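Local coordinates for protein sulfotransferase (Mus musculus, PDB 5X2B) that probably transfers a sulfuryl group from the donor PAPS to an acceptor, as a cytosolic sulfotransferase, and is bound here to adenosine-3'-5'-diphosphate, at residues K105-I109 / H156-W160. Numbering follows the deposited sequence. Where two conformers were deposited one is given.
Sequences KIIYI and HVLSW
Y108 and H156 meet through a very short hydrogen bond, OH of Y108 to ND1 of H156 at 2.5 Å. ND1 lies in the plane of the tyrosine ring, at its edge, and the phenol oxygen likewise sits near the imidazole plane. The two rings meet rim to rim, neither over the face of the other, with planes at 28°. Histidine suits this place because it has two polar edge atoms: while ND1 meets the phenol, NE2 bonds to O of H89, which fixes the rotation of the imidazole.

Stacking supplies the second kind of contact. W160 lies against one face of Y108 in an offset stack, with the tyrosine ring and the indole five-membered ring 4.5 Å apart between centroids. On the same tyrosine face, CB of W160 makes a CH-pi contact 3.9 Å from the ring centroid. Tyrosine offers both a flat ring to stack and a hydroxyl to bond; its CG stands anti to the backbone N (chi1 -179°), which carries the ring out to W160 and H156. A phenylalanine here, lacking the hydroxyl, would probably leave ND1 of H156 without its buried mate.

V157, small and branched, packs its methyl CG2 beside the phenol oxygen of Y108. Apolar packing completes the join: the broad indole of W160 still reaches branched I106, whose CG2 lies 4.2 Å from CZ3 of W160, the two side chains crossing at about a right angle.

Y108, H156 and W160 thus form a buried aromatic cluster joining helix 153-161 to strand 105-110 of the parallel sheet, an alpha/beta arrangement characteristic of the P-loop-type sulfotransferase fold.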
ATOM      1  N   LYS A 105       6.346 -14.452   2.824  1.00 25.05           N
ATOM      2  CA  LYS A 105       7.028 -13.231   2.995  1.00 25.09           C
ATOM      3  C   LYS A 105       6.077 -12.077   2.847  1.00 30.43           C
ATOM      4  O   LYS A 105       5.293 -12.024   1.925  1.00 34.84           O
ATOM      5  CB  LYS A 105       8.072 -13.140   1.918  1.00 26.43           C
ATOM      6  CG  LYS A 105       9.045 -14.245   2.017  1.00 34.01           C
ATOM      7  CD  LYS A 105      10.313 -13.822   1.382  1.00 32.51           C
ATOM      8  CE  LYS A 105      11.426 -14.772   1.691  1.00 41.22           C
ATOM      9  NZ  LYS A 105      12.599 -13.963   2.031  1.00 53.15           N
ATOM     10  N   ILE A 106       6.188 -11.114   3.728  1.00 26.43           N
ATOM     11  CA  ILE A 106       5.497  -9.856   3.530  1.00 26.72           C
ATOM     12  C   ILE A 106       6.456  -8.711   3.270  1.00 27.71           C
ATOM     13  O   ILE A 106       7.550  -8.665   3.804  1.00 25.61           O
ATOM     14  CB  ILE A 106       4.714  -9.522   4.740  1.00 35.47           C
ATOM     15  CG1 ILE A 106       3.897 -10.750   5.075  1.00 36.86           C
ATOM     16  CG2 ILE A 106       3.824  -8.283   4.504  1.00 27.44           C
ATOM     17  CD1 ILE A 106       2.891 -11.072   4.019  1.00 38.67           C
ATOM     18  N   ILE A 107       6.038  -7.804   2.400  1.00 37.28           N
ATOM     19  CA  ILE A 107       6.628  -6.492   2.379  1.00 20.96           C
ATOM     20  C   ILE A 107       5.553  -5.501   2.636  1.00 25.87           C
ATOM     21  O   ILE A 107       4.606  -5.401   1.863  1.00 26.25           O
ATOM     22  CB  ILE A 107       7.230  -6.152   1.062  1.00 38.24           C
ATOM     23  CG1 ILE A 107       8.293  -7.179   0.734  1.00 34.01           C
ATOM     24  CG2 ILE A 107       7.866  -4.741   1.143  1.00 39.71           C
ATOM     25  CD1 ILE A 107       8.759  -7.117  -0.712  1.00 35.33           C
ATOM     26  N   TYR A 108       5.696  -4.788   3.746  1.00 34.04           N
ATOM     27  CA  TYR A 108       4.734  -3.804   4.155  1.00 21.32           C
ATOM     28  C   TYR A 108       5.435  -2.479   4.017  1.00 37.32           C
ATOM     29  O   TYR A 108       6.473  -2.282   4.635  1.00 41.89           O
ATOM     30  CB  TYR A 108       4.375  -3.997   5.599  1.00 32.61           C
ATOM     31  CG  TYR A 108       3.347  -3.004   6.085  1.00 36.74           C
ATOM     32  CD1 TYR A 108       3.728  -1.785   6.628  1.00 42.57           C
ATOM     33  CD2 TYR A 108       2.007  -3.274   5.979  1.00 26.66           C
ATOM     34  CE1 TYR A 108       2.779  -0.866   7.068  1.00 33.08           C
ATOM     35  CE2 TYR A 108       1.055  -2.390   6.428  1.00 29.35           C
ATOM     36  CZ  TYR A 108       1.440  -1.180   6.964  1.00 31.39           C
ATOM     37  OH  TYR A 108       0.475  -0.279   7.401  1.00 34.49           O
ATOM     38  N   ILE A 109       4.892  -1.570   3.213  1.00 21.05           N
ATOM     39  CA  ILE A 109       5.569  -0.305   2.993  1.00 35.62           C
ATOM     40  C   ILE A 109       4.858   0.740   3.847  1.00 24.11           C
ATOM     41  O   ILE A 109       3.663   0.573   4.144  1.00 38.85           O
ATOM     42  CB  ILE A 109       5.635   0.075   1.484  1.00 22.53           C
ATOM     43  CG1 ILE A 109       6.231   1.465   1.337  1.00 27.86           C
ATOM     44  CG2 ILE A 109       4.254   0.017   0.810  1.00 35.51           C
ATOM     45  CD1 ILE A 109       6.245   1.949  -0.101  1.00 32.70           C
ATOM     46  N   HIS A 156      -3.767   0.105  11.013  1.00 27.22           N
ATOM     47  CA  HIS A 156      -3.145  -0.668   9.961  1.00 27.21           C
ATOM     48  C   HIS A 156      -1.715  -0.958  10.321  1.00 26.01           C
ATOM     49  O   HIS A 156      -1.199  -2.080  10.328  1.00 29.18           O
ATOM     50  CB  HIS A 156      -3.159   0.122   8.668  1.00 19.11           C
ATOM     51  CG  HIS A 156      -3.028  -0.759   7.464  1.00 25.14           C
ATOM     52  ND1 HIS A 156      -1.834  -0.950   6.827  1.00 46.83           N
ATOM     53  CD2 HIS A 156      -3.934  -1.545   6.852  1.00 29.31           C
ATOM     54  CE1 HIS A 156      -2.013  -1.808   5.820  1.00 32.06           C
ATOM     55  NE2 HIS A 156      -3.283  -2.180   5.811  1.00 32.85           N
ATOM     56  N   VAL A 157      -1.069   0.118  10.607  1.00 15.50           N
ATOM     57  CA  VAL A 157       0.335   0.093  10.754  1.00 18.41           C
ATOM     58  C   VAL A 157       0.689  -0.794  11.924  1.00 32.14           C
ATOM     59  O   VAL A 157       1.650  -1.593  11.889  1.00 34.91           O
ATOM     60  CB  VAL A 157       0.747   1.533  11.041  1.00 33.49           C
ATOM     61  CG1 VAL A 157       2.216   1.649  11.278  1.00 25.27           C
ATOM     62  CG2 VAL A 157       0.361   2.406   9.896  1.00 25.14           C
ATOM     63  N   LEU A 158      -0.092  -0.654  12.985  1.00 25.65           N
ATOM     64  CA  LEU A 158       0.262  -1.271  14.260  1.00 28.76           C
ATOM     65  C   LEU A 158       0.166  -2.757  14.195  1.00 31.27           C
ATOM     66  O   LEU A 158       1.092  -3.495  14.508  1.00 30.28           O
ATOM     67  CB  LEU A 158      -0.639  -0.754  15.368  1.00 28.65           C
ATOM     68  CG  LEU A 158      -0.233   0.651  15.865  1.00 37.26           C
ATOM     69  CD1 LEU A 158      -1.247   1.238  16.904  1.00 31.42           C
ATOM     70  CD2 LEU A 158       1.172   0.693  16.457  1.00 24.92           C
ATOM     71  N   SER A 159      -0.987  -3.185  13.769  1.00 27.11           N
ATOM     72  CA  SER A 159      -1.254  -4.573  13.580  0.56 31.86           C
ATOM     73  C   SER A 159      -0.047  -5.117  12.890  1.00 38.11           C
ATOM     74  O   SER A 159       0.514  -6.141  13.268  1.00 35.01           O
ATOM     75  CB  SER A 159      -2.481  -4.738  12.689  0.56 30.86           C
ATOM     76  OG  SER A 159      -2.366  -4.000  11.467  0.56 28.99           O
ATOM     77  N   TRP A 160       0.370  -4.389  11.875  1.00 29.27           N
ATOM     78  CA  TRP A 160       1.409  -4.927  11.056  1.00 25.41           C
ATOM     79  C   TRP A 160       2.678  -4.843  11.792  1.00 23.91           C
ATOM     80  O   TRP A 160       3.553  -5.675  11.672  1.00 25.54           O
ATOM     81  CB  TRP A 160       1.502  -4.177   9.748  1.00 35.06           C
ATOM     82  CG  TRP A 160       0.484  -4.697   8.889  1.00 35.26           C
ATOM     83  CD1 TRP A 160      -0.693  -4.115   8.527  1.00 38.89           C
ATOM     84  CD2 TRP A 160       0.481  -5.975   8.330  1.00 24.37           C
ATOM     85  NE1 TRP A 160      -1.414  -4.957   7.746  1.00 26.51           N
ATOM     86  CE2 TRP A 160      -0.699  -6.123   7.602  1.00 21.90           C
ATOM     87  CE3 TRP A 160       1.388  -7.029   8.354  1.00 18.18           C
ATOM     88  CZ2 TRP A 160      -1.012  -7.252   6.909  1.00 36.81           C
ATOM     89  CZ3 TRP A 160       1.097  -8.152   7.662  1.00 40.81           C
ATOM     90  CH2 TRP A 160      -0.100  -8.265   6.943  1.00 42.05           C
TER